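Local coordinates for protein pre-crRNA processing endonuclease (Streptococcus pyogenes serotype M1, PDB 3VZH) that probably cuts CRISPR precursor RNA as a Cas5d endoribonuclease, a step that yields the guide RNAs of a bacterial immune system, at residues I49-F55 and H121-M125; T54-T60 and K100-N106. All blocks are in the same frame, centred on the assembly; numbering follows the deposited sequence.

Contact 1 of 2, residues I49-F55 and H121-M125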
ATOM      1  N   ILE A  49       1.216   5.240  -8.816  1.00 21.91           N
ATOM      2  CA  ILE A  49       0.883   4.610 -10.107  1.00 20.49           C
ATOM      3  C   ILE A  49      -0.075   5.478 -10.940  1.00 20.90           C
ATOM      4  O   ILE A  49       0.211   5.805 -12.123  1.00 22.06           O
ATOM      5  CB  ILE A  49       0.300   3.231  -9.852  1.00 20.47           C
ATOM      6  CG1 ILE A  49       1.388   2.409  -9.131  1.00 21.60           C
ATOM      7  CG2 ILE A  49      -0.238   2.580 -11.143  1.00 21.58           C
ATOM      8  CD1 ILE A  49       0.959   0.950  -8.899  1.00 21.73           C
ATOM      9  N   TYR A  50      -1.183   5.865 -10.323  1.00 21.18           N
ATOM     10  CA  TYR A  50      -2.141   6.777 -10.965  1.00 22.15           C
ATOM     11  C   TYR A  50      -2.980   7.449  -9.885  1.00 22.49           C
ATOM     12  O   TYR A  50      -3.585   6.756  -9.032  1.00 24.11           O
ATOM     13  CB  TYR A  50      -3.032   5.979 -11.921  1.00 20.95           C
ATOM     14  CG  TYR A  50      -4.125   6.761 -12.628  1.00 22.40           C
ATOM     15  CD1 TYR A  50      -3.907   8.079 -13.104  1.00 22.73           C
ATOM     16  CD2 TYR A  50      -5.347   6.162 -12.857  1.00 21.90           C
ATOM     17  CE1 TYR A  50      -4.938   8.761 -13.772  1.00 24.92           C
ATOM     18  CE2 TYR A  50      -6.380   6.850 -13.488  1.00 22.31           C
ATOM     19  CZ  TYR A  50      -6.144   8.138 -13.955  1.00 24.78           C
ATOM     20  OH  TYR A  50      -7.168   8.821 -14.633  1.00 26.78           O
ATOM     21  N   TYR A  51      -2.982   8.775  -9.924  1.00 23.24           N
ATOM     22  CA  TYR A  51      -3.677   9.597  -8.923  1.00 21.68           C
ATOM     23  C   TYR A  51      -4.554  10.607  -9.662  1.00 21.56           C
ATOM     24  O   TYR A  51      -4.077  11.259 -10.629  1.00 22.80           O
ATOM     25  CB  TYR A  51      -2.687  10.403  -8.041  1.00 23.06           C
ATOM     26  CG  TYR A  51      -3.500  11.265  -7.122  1.00 22.77           C
ATOM     27  CD1 TYR A  51      -4.114  10.717  -5.993  1.00 26.06           C
ATOM     28  CD2 TYR A  51      -3.748  12.598  -7.414  1.00 25.12           C
ATOM     29  CE1 TYR A  51      -4.953  11.493  -5.194  1.00 27.18           C
ATOM     30  CE2 TYR A  51      -4.587  13.368  -6.631  1.00 26.16           C
ATOM     31  CZ  TYR A  51      -5.154  12.796  -5.484  1.00 30.36           C
ATOM     32  OH  TYR A  51      -5.996  13.489  -4.619  1.00 29.49           O
ATOM     33  N   LYS A  52      -5.819  10.720  -9.268  1.00 21.59           N
ATOM     34  CA  LYS A  52      -6.659  11.887  -9.670  1.00 24.26           C
ATOM     35  C   LYS A  52      -7.469  12.289  -8.468  1.00 25.02           C
ATOM     36  O   LYS A  52      -7.844  11.415  -7.675  1.00 26.21           O
ATOM     37  CB  LYS A  52      -7.595  11.510 -10.845  1.00 25.30           C
ATOM     38  CG  LYS A  52      -6.930  11.309 -12.179  1.00 27.51           C
ATOM     39  CD  LYS A  52      -6.382  12.546 -12.774  1.00 28.74           C
ATOM     40  CE  LYS A  52      -7.471  13.232 -13.577  1.00 34.18           C
ATOM     41  NZ  LYS A  52      -7.081  14.558 -14.102  1.00 35.25           N
ATOM     42  N   PRO A  53      -7.739  13.590  -8.285  1.00 25.29           N
ATOM     43  CA  PRO A  53      -8.559  14.016  -7.168  1.00 24.88           C
ATOM     44  C   PRO A  53     -10.002  13.493  -7.345  1.00 25.23           C
ATOM     45  O   PRO A  53     -10.778  13.442  -6.389  1.00 24.67           O
ATOM     46  CB  PRO A  53      -8.520  15.545  -7.291  1.00 24.79           C
ATOM     47  CG  PRO A  53      -8.182  15.812  -8.737  1.00 26.01           C
ATOM     48  CD  PRO A  53      -7.247  14.709  -9.095  1.00 24.69           C
ATOM     49  N   THR A  54     -10.311  12.981  -8.524  1.00 24.11           N
ATOM     50  CA  THR A  54     -11.693  12.495  -8.797  1.00 24.66           C
ATOM     51  C   THR A  54     -12.008  11.224  -8.013  1.00 25.61           C
ATOM     52  O   THR A  54     -13.165  11.001  -7.644  1.00 25.09           O
ATOM     53  CB  THR A  54     -11.831  12.121 -10.287  1.00 23.56           C
ATOM     54  OG1 THR A  54     -11.442  13.267 -11.072  1.00 25.64           O
ATOM     55  CG2 THR A  54     -13.301  11.901 -10.644  1.00 23.35           C
ATOM     56  N   PHE A  55     -10.975  10.389  -7.801  1.00 22.49           N
ATOM     57  CA  PHE A  55     -11.192   9.163  -7.052  1.00 22.40           C
ATOM     58  C   PHE A  55     -10.138   8.974  -5.936  1.00 23.37           C
ATOM     59  O   PHE A  55      -9.141   9.767  -5.812  1.00 24.58           O
ATOM     60  CB  PHE A  55     -11.213   7.951  -8.049  1.00 22.33           C
ATOM     61  CG  PHE A  55      -9.879   7.725  -8.795  1.00 23.34           C
ATOM     62  CD1 PHE A  55      -9.692   8.261 -10.118  1.00 23.89           C
ATOM     63  CD2 PHE A  55      -8.824   6.968  -8.215  1.00 22.94           C
ATOM     64  CE1 PHE A  55      -8.480   8.051 -10.813  1.00 21.76           C
ATOM     65  CE2 PHE A  55      -7.610   6.768  -8.890  1.00 22.75           C
ATOM     66  CZ  PHE A  55      -7.446   7.316 -10.194  1.00 21.67           C
ATOM     67  N   HIS A 121     -11.232   5.935 -16.198  1.00 26.46           N
ATOM     68  CA  HIS A 121     -10.239   5.773 -15.109  1.00 25.60           C
ATOM     69  C   HIS A 121      -9.757   4.371 -14.939  1.00 24.46           C
ATOM     70  O   HIS A 121      -8.563   4.182 -14.582  1.00 25.75           O
ATOM     71  CB  HIS A 121     -10.751   6.337 -13.813  1.00 23.75           C
ATOM     72  CG  HIS A 121     -10.891   7.822 -13.848  1.00 24.79           C
ATOM     73  ND1 HIS A 121      -9.848   8.645 -14.067  1.00 25.70           N
ATOM     74  CD2 HIS A 121     -12.014   8.632 -13.771  1.00 25.87           C
ATOM     75  CE1 HIS A 121     -10.222   9.922 -13.989  1.00 26.92           C
ATOM     76  NE2 HIS A 121     -11.575   9.937 -13.864  1.00 26.55           N
ATOM     77  N   GLU A 122     -10.619   3.393 -15.172  1.00 24.91           N
ATOM     78  CA  GLU A 122     -10.153   1.980 -15.200  1.00 25.18           C
ATOM     79  C   GLU A 122      -9.137   1.698 -16.306  1.00 26.12           C
ATOM     80  O   GLU A 122      -8.117   1.035 -16.041  1.00 23.95           O
ATOM     81  CB  GLU A 122     -11.301   0.959 -15.268  1.00 25.51           C
ATOM     82  CG  GLU A 122     -12.177   0.860 -14.018  1.00 26.50           C
ATOM     83  CD  GLU A 122     -12.980  -0.445 -14.000  1.00 31.92           C
ATOM     84  OE1 GLU A 122     -13.545  -0.817 -12.966  1.00 30.64           O
ATOM     85  OE2 GLU A 122     -13.047  -1.132 -15.048  1.00 34.79           O
ATOM     86  N   ALA A 123      -9.332   2.282 -17.495  1.00 24.74           N
ATOM     87  CA  ALA A 123      -8.379   2.096 -18.606  1.00 25.12           C
ATOM     88  C   ALA A 123      -7.018   2.695 -18.354  1.00 26.62           C
ATOM     89  O   ALA A 123      -5.968   2.063 -18.573  1.00 25.39           O
ATOM     90  CB  ALA A 123      -8.972   2.576 -19.960  1.00 26.29           C
ATOM     91  N   ILE A 124      -7.045   3.921 -17.832  1.00 25.48           N
ATOM     92  CA  ILE A 124      -5.826   4.590 -17.474  1.00 25.17           C
ATOM     93  C   ILE A 124      -5.096   3.888 -16.364  1.00 24.93           C
ATOM     94  O   ILE A 124      -3.848   3.786 -16.394  1.00 24.34           O
ATOM     95  CB  ILE A 124      -6.125   6.051 -17.130  1.00 25.31           C
ATOM     96  CG1 ILE A 124      -6.701   6.701 -18.397  1.00 27.77           C
ATOM     97  CG2 ILE A 124      -4.838   6.805 -16.744  1.00 25.24           C
ATOM     98  CD1 ILE A 124      -6.952   8.178 -18.227  1.00 27.61           C
ATOM     99  N   MET A 125      -5.850   3.397 -15.360  1.00 24.59           N
ATOM    100  CA  MET A 125      -5.223   2.667 -14.288  1.00 22.69           C
ATOM    101  C   MET A 125      -4.521   1.397 -14.854  1.00 22.51           C
ATOM    102  O   MET A 125      -3.384   1.144 -14.525  1.00 22.49           O
ATOM    103  CB  MET A 125      -6.283   2.283 -13.223  1.00 21.66           C
ATOM    104  CG  MET A 125      -5.644   1.553 -12.009  1.00 22.07           C
ATOM    105  SD  MET A 125      -4.453   2.531 -11.035  1.00 22.64           S
ATOM    106  CE  MET A 125      -5.509   3.657 -10.061  1.00 23.44           C
TER
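The phenol of Tyr50 fills the hollow between His121, Ile124 and Met125 on one side of helix 118-130. Its CG lies opposite the backbone N (chi1 177°), and this swing lays the ring along the helix. The methyl CG2 of Ile124 sits over one ring face, 3.5 Å from the Tyr50 ring centroid and 18° off the normal. This is a close CH-pi contact. Met125 fills in beside the same ring. Its chain bends at chi2 and chi3, which brings SD to the ring edge as a Met-aromatic contact, 5.5 Å from the Tyr50 ring centroid. The bend also carries Met125 CE to 3.8 Å from Tyr50 CD2. The same methyl then reaches the second aromatic ring, with Met125 CE 3.9 Å from Phe55 CE2.

At the far end of the phenol, Tyr50 OH meets His121 ND1 at 2.7 Å in a hydrogen bond. Either atom could be the donor. The hydroxyl lies near the imidazole plane. Phe55 turns an edge to the face of His121 in a T-shaped pair, centroids 5.2 Å apart and planes at 62°. Thr54 CG2 touches His121 NE2 at 4.1 Å. The other imidazole nitrogen is also bonded: His121 NE2 pairs with the backbone O of Asp115. Both ring nitrogens therefore have partners, which should fix the rotation of the imidazole.

The segment 49-55 is the link from helix 39-49 to strand 55-64, and a type I turn from Lys52 to Phe55 leads into the strand. Helix 118-130 lies against this link. Met125 also touches Phe101 of strand 95-105 and Phe9 of strand 9-15, while Ile49 packs on Val11 and on Ile129 of helix 118-130.

Contact 2 of 2, residues T54-T60 and K100-N106; sequences TFTNIVT and KFHFVWN
His102 carries CG between the backbone N and the carbonyl carbon (chi1 65°), and from there its imidazole leans across to Ile58. Ile58 CB lies over the ring face, 3.9 Å from the His102 ring centroid, as a CH-pi contact. Thr60 CG2 meets the ring edge, 3.5 Å from His102 CE1. Ile58 CG1 also reaches Val104 CG2.

Successive strand residues point to alternate faces, so Phe103 lies on the other face, where it packs against Phe55. Phe55 CD2 is 3.5 Å from Phe103 CB, and the two ring planes are inclined at 33°. Asn57 and Phe101 lie side by side, with the amide nearly perpendicular to the ring. Asn57 OD1 is near the Phe101 ring edge, 4.1 Å from Phe101 CE1, and is buried without a hydrogen-bonding partner. Its ND2 is held by Asp47 and by Tyr50 O.

The backbones form an antiparallel ladder of strands 55-64 and 95-105 in the RRM-like (ferredoxin-like) fold of Cas5 proteins. Hydrogen-bonded pairs Thr56-Val104 and Ile58-His102 alternate with non-hydrogen-bonded pairs such as Asn57-Phe103. The bond from Ile58 N to His102 O is 2.8 Å long. Thr60 N to Lys100 O lies at one end of the two segments, and the pairing continues through Glu61. At the other end Asn106 N bonds to Thr54 O at 2.9 Å, with an N-H...O angle of 172°.

Water ties the Thr60 end together. One water bridges Thr60 OG1 and His102 ND1. A second joins Thr60 OG1 to Lys100 NZ, as acceptor from the lysine at 3.1 Å. The face with Asn57 and Phe103 packs against helices 39-49 and 118-130.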
ATOM      1  N   THR A  54     -10.311  12.981  -8.524  1.00 24.11           N
ATOM      2  CA  THR A  54     -11.693  12.495  -8.797  1.00 24.66           C
ATOM      3  C   THR A  54     -12.008  11.224  -8.013  1.00 25.61           C
ATOM      4  O   THR A  54     -13.165  11.001  -7.644  1.00 25.09           O
ATOM      5  CB  THR A  54     -11.831  12.121 -10.287  1.00 23.56           C
ATOM      6  OG1 THR A  54     -11.442  13.267 -11.072  1.00 25.64           O
ATOM      7  CG2 THR A  54     -13.301  11.901 -10.644  1.00 23.35           C
ATOM      8  N   PHE A  55     -10.975  10.389  -7.801  1.00 22.49           N
ATOM      9  CA  PHE A  55     -11.192   9.163  -7.052  1.00 22.40           C
ATOM     10  C   PHE A  55     -10.138   8.974  -5.936  1.00 23.37           C
ATOM     11  O   PHE A  55      -9.141   9.767  -5.812  1.00 24.58           O
ATOM     12  CB  PHE A  55     -11.213   7.951  -8.049  1.00 22.33           C
ATOM     13  CG  PHE A  55      -9.879   7.725  -8.795  1.00 23.34           C
ATOM     14  CD1 PHE A  55      -9.692   8.261 -10.118  1.00 23.89           C
ATOM     15  CD2 PHE A  55      -8.824   6.968  -8.215  1.00 22.94           C
ATOM     16  CE1 PHE A  55      -8.480   8.051 -10.813  1.00 21.76           C
ATOM     17  CE2 PHE A  55      -7.610   6.768  -8.890  1.00 22.75           C
ATOM     18  CZ  PHE A  55      -7.446   7.316 -10.194  1.00 21.67           C
ATOM     19  N   THR A  56     -10.445   8.011  -5.079  1.00 22.02           N
ATOM     20  CA  THR A  56      -9.591   7.654  -3.974  1.00 23.00           C
ATOM     21  C   THR A  56      -9.219   6.173  -4.142  1.00 22.93           C
ATOM     22  O   THR A  56     -10.075   5.277  -4.130  1.00 22.62           O
ATOM     23  CB  THR A  56     -10.384   7.742  -2.671  1.00 25.86           C
ATOM     24  OG1 THR A  56     -10.830   9.094  -2.549  1.00 25.52           O
ATOM     25  CG2 THR A  56      -9.459   7.299  -1.431  1.00 25.40           C
ATOM     26  N   ASN A  57      -7.903   5.905  -4.155  1.00 21.09           N
ATOM     27  CA  ASN A  57      -7.468   4.492  -4.178  1.00 21.50           C
ATOM     28  C   ASN A  57      -7.597   3.881  -2.756  1.00 19.92           C
ATOM     29  O   ASN A  57      -7.205   4.535  -1.759  1.00 22.73           O
ATOM     30  CB  ASN A  57      -5.986   4.476  -4.582  1.00 21.08           C
ATOM     31  CG  ASN A  57      -5.812   4.785  -6.058  1.00 23.30           C
ATOM     32  OD1 ASN A  57      -6.545   4.244  -6.915  1.00 23.81           O
ATOM     33  ND2 ASN A  57      -4.824   5.591  -6.375  1.00 23.79           N
ATOM     34  N   ILE A  58      -8.078   2.650  -2.743  1.00 21.52           N
ATOM     35  CA  ILE A  58      -8.363   1.894  -1.514  1.00 23.31           C
ATOM     36  C   ILE A  58      -7.566   0.625  -1.563  1.00 21.56           C
ATOM     37  O   ILE A  58      -7.919  -0.321  -2.339  1.00 21.36           O
ATOM     38  CB  ILE A  58      -9.853   1.508  -1.408  1.00 23.61           C
ATOM     39  CG1 ILE A  58     -10.824   2.742  -1.462  1.00 26.50           C
ATOM     40  CG2 ILE A  58     -10.107   0.742  -0.099  1.00 24.42           C
ATOM     41  CD1 ILE A  58     -10.454   3.879  -0.518  1.00 26.44           C
ATOM     42  N   VAL A  59      -6.533   0.549  -0.743  1.00 21.01           N
ATOM     43  CA  VAL A  59      -5.689  -0.673  -0.730  1.00 21.36           C
ATOM     44  C   VAL A  59      -6.366  -1.673   0.204  1.00 22.32           C
ATOM     45  O   VAL A  59      -6.596  -1.359   1.390  1.00 25.06           O
ATOM     46  CB  VAL A  59      -4.226  -0.415  -0.255  1.00 20.59           C
ATOM     47  CG1 VAL A  59      -3.494  -1.764  -0.077  1.00 22.08           C
ATOM     48  CG2 VAL A  59      -3.473   0.428  -1.343  1.00 23.01           C
ATOM     49  N   THR A  60      -6.676  -2.862  -0.287  1.00 19.99           N
ATOM     50  CA  THR A  60      -7.466  -3.766   0.590  1.00 20.39           C
ATOM     51  C   THR A  60      -6.658  -4.940   1.139  1.00 23.19           C
ATOM     52  O   THR A  60      -7.020  -5.537   2.189  1.00 23.20           O
ATOM     53  CB  THR A  60      -8.708  -4.333  -0.101  1.00 24.56           C
ATOM     54  OG1 THR A  60      -8.324  -5.077  -1.268  1.00 23.50           O
ATOM     55  CG2 THR A  60      -9.676  -3.188  -0.433  1.00 24.88           C
ATOM     56  N   LYS A 100      -3.419  -5.653  -3.733  1.00 19.42           N
ATOM     57  CA  LYS A 100      -4.804  -5.670  -4.278  1.00 19.66           C
ATOM     58  C   LYS A 100      -5.449  -4.351  -3.872  1.00 20.85           C
ATOM     59  O   LYS A 100      -5.404  -3.984  -2.694  1.00 20.52           O
ATOM     60  CB  LYS A 100      -5.541  -6.847  -3.672  1.00 21.93           C
ATOM     61  CG  LYS A 100      -7.004  -6.911  -4.101  1.00 22.28           C
ATOM     62  CD  LYS A 100      -7.703  -8.113  -3.400  1.00 23.86           C
ATOM     63  CE  LYS A 100      -9.179  -8.192  -3.850  1.00 26.56           C
ATOM     64  NZ  LYS A 100      -9.916  -9.247  -3.050  1.00 30.93           N
ATOM     65  N   PHE A 101      -6.028  -3.626  -4.841  1.00 20.46           N
ATOM     66  CA  PHE A 101      -6.603  -2.348  -4.502  1.00 19.63           C
ATOM     67  C   PHE A 101      -7.738  -2.028  -5.483  1.00 21.48           C
ATOM     68  O   PHE A 101      -7.846  -2.701  -6.519  1.00 22.92           O
ATOM     69  CB  PHE A 101      -5.571  -1.273  -4.483  1.00 21.21           C
ATOM     70  CG  PHE A 101      -4.993  -0.900  -5.850  1.00 21.88           C
ATOM     71  CD1 PHE A 101      -5.437   0.268  -6.526  1.00 25.25           C
ATOM     72  CD2 PHE A 101      -3.977  -1.646  -6.379  1.00 24.15           C
ATOM     73  CE1 PHE A 101      -4.854   0.618  -7.791  1.00 24.00           C
ATOM     74  CE2 PHE A 101      -3.412  -1.311  -7.623  1.00 25.59           C
ATOM     75  CZ  PHE A 101      -3.824  -0.171  -8.293  1.00 25.16           C
ATOM     76  N   HIS A 102      -8.532  -1.000  -5.181  1.00 20.20           N
ATOM     77  CA  HIS A 102      -9.574  -0.560  -6.138  1.00 21.66           C
ATOM     78  C   HIS A 102      -9.742   0.873  -5.891  1.00 22.35           C
ATOM     79  O   HIS A 102      -9.018   1.416  -5.053  1.00 21.19           O
ATOM     80  CB  HIS A 102     -10.856  -1.371  -5.926  1.00 20.95           C
ATOM     81  CG  HIS A 102     -11.501  -1.134  -4.575  1.00 23.27           C
ATOM     82  ND1 HIS A 102     -11.260  -1.916  -3.508  1.00 24.25           N
ATOM     83  CD2 HIS A 102     -12.472  -0.152  -4.171  1.00 23.94           C
ATOM     84  CE1 HIS A 102     -12.003  -1.464  -2.440  1.00 26.35           C
ATOM     85  NE2 HIS A 102     -12.766  -0.387  -2.865  1.00 25.55           N
ATOM     86  N   PHE A 103     -10.614   1.503  -6.642  1.00 22.43           N
ATOM     87  CA  PHE A 103     -10.891   2.893  -6.303  1.00 20.01           C
ATOM     88  C   PHE A 103     -12.384   3.174  -6.220  1.00 21.11           C
ATOM     89  O   PHE A 103     -13.195   2.425  -6.763  1.00 23.63           O
ATOM     90  CB  PHE A 103     -10.196   3.878  -7.245  1.00 22.61           C
ATOM     91  CG  PHE A 103     -10.569   3.762  -8.706  1.00 22.50           C
ATOM     92  CD1 PHE A 103      -9.675   3.105  -9.592  1.00 24.22           C
ATOM     93  CD2 PHE A 103     -11.738   4.337  -9.201  1.00 24.43           C
ATOM     94  CE1 PHE A 103      -9.988   3.005 -10.940  1.00 23.69           C
ATOM     95  CE2 PHE A 103     -12.030   4.271 -10.555  1.00 26.21           C
ATOM     96  CZ  PHE A 103     -11.155   3.594 -11.420  1.00 24.38           C
ATOM     97  N   VAL A 104     -12.711   4.247  -5.522  1.00 21.77           N
ATOM     98  CA  VAL A 104     -14.105   4.736  -5.372  1.00 22.59           C
ATOM     99  C   VAL A 104     -14.100   6.259  -5.648  1.00 25.65           C
ATOM    100  O   VAL A 104     -13.019   6.871  -5.668  1.00 24.63           O
ATOM    101  CB  VAL A 104     -14.614   4.496  -3.901  1.00 22.10           C
ATOM    102  CG1 VAL A 104     -14.569   3.007  -3.562  1.00 24.04           C
ATOM    103  CG2 VAL A 104     -13.825   5.350  -2.929  1.00 22.18           C
ATOM    104  N   TRP A 105     -15.267   6.883  -5.877  1.00 24.44           N
ATOM    105  CA  TRP A 105     -15.220   8.355  -6.145  1.00 24.58           C
ATOM    106  C   TRP A 105     -14.888   9.027  -4.871  1.00 25.98           C
ATOM    107  O   TRP A 105     -15.282   8.573  -3.732  1.00 26.00           O
ATOM    108  CB  TRP A 105     -16.583   8.863  -6.764  1.00 26.48           C
ATOM    109  CG  TRP A 105     -16.935   8.142  -8.074  1.00 25.44           C
ATOM    110  CD1 TRP A 105     -18.165   7.531  -8.424  1.00 26.77           C
ATOM    111  CD2 TRP A 105     -16.052   7.904  -9.230  1.00 26.14           C
ATOM    112  NE1 TRP A 105     -18.084   6.968  -9.671  1.00 29.13           N
ATOM    113  CE2 TRP A 105     -16.857   7.159 -10.221  1.00 28.22           C
ATOM    114  CE3 TRP A 105     -14.719   8.231  -9.543  1.00 25.01           C
ATOM    115  CZ2 TRP A 105     -16.321   6.758 -11.454  1.00 28.46           C
ATOM    116  CZ3 TRP A 105     -14.224   7.908 -10.792  1.00 27.24           C
ATOM    117  CH2 TRP A 105     -14.978   7.080 -11.695  1.00 27.45           C
ATOM    118  N   ASN A 106     -14.168  10.154  -5.011  1.00 25.04           N
ATOM    119  CA  ASN A 106     -13.748  10.941  -3.875  1.00 28.04           C
ATOM    120  C   ASN A 106     -14.899  11.906  -3.486  1.00 27.78           C
ATOM    121  O   ASN A 106     -15.122  12.898  -4.168  1.00 27.64           O
ATOM    122  CB  ASN A 106     -12.455  11.717  -4.232  1.00 26.45           C
ATOM    123  CG  ASN A 106     -11.965  12.625  -3.114  1.00 28.58           C
ATOM    124  OD1 ASN A 106     -12.510  12.610  -2.008  1.00 30.50           O
ATOM    125  ND2 ASN A 106     -10.929  13.400  -3.376  1.00 26.46           N
TER
HETATM  126  O   HOH W   1      -9.390  -3.993  -3.618  1.00 24.27           O
HETATM  127  O   HOH W   2      -9.658  -7.481  -0.545  1.00 35.52           O

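In the fold
Contact 1 is buried, while contact 2 is buried on one face and partly exposed on the other. Contact 1 holds a helix to a loop, mainly through side chains. Contact 2 holds two strands of one sheet, mainly through backbone bonds. They share Thr54 and Phe55, where the loop becomes strand, and their centres are about 9 Å apart. Along the chain, contact 2 falls between the two ends that contact 1 brings together. Helix 118-130 follows strand 95-105 and returns over its buried face. There Met125 CE packs on Asn57 OD1, and His121 CB on Phe103 CZ. Waters bridge side chains at the Thr60 end of contact 2.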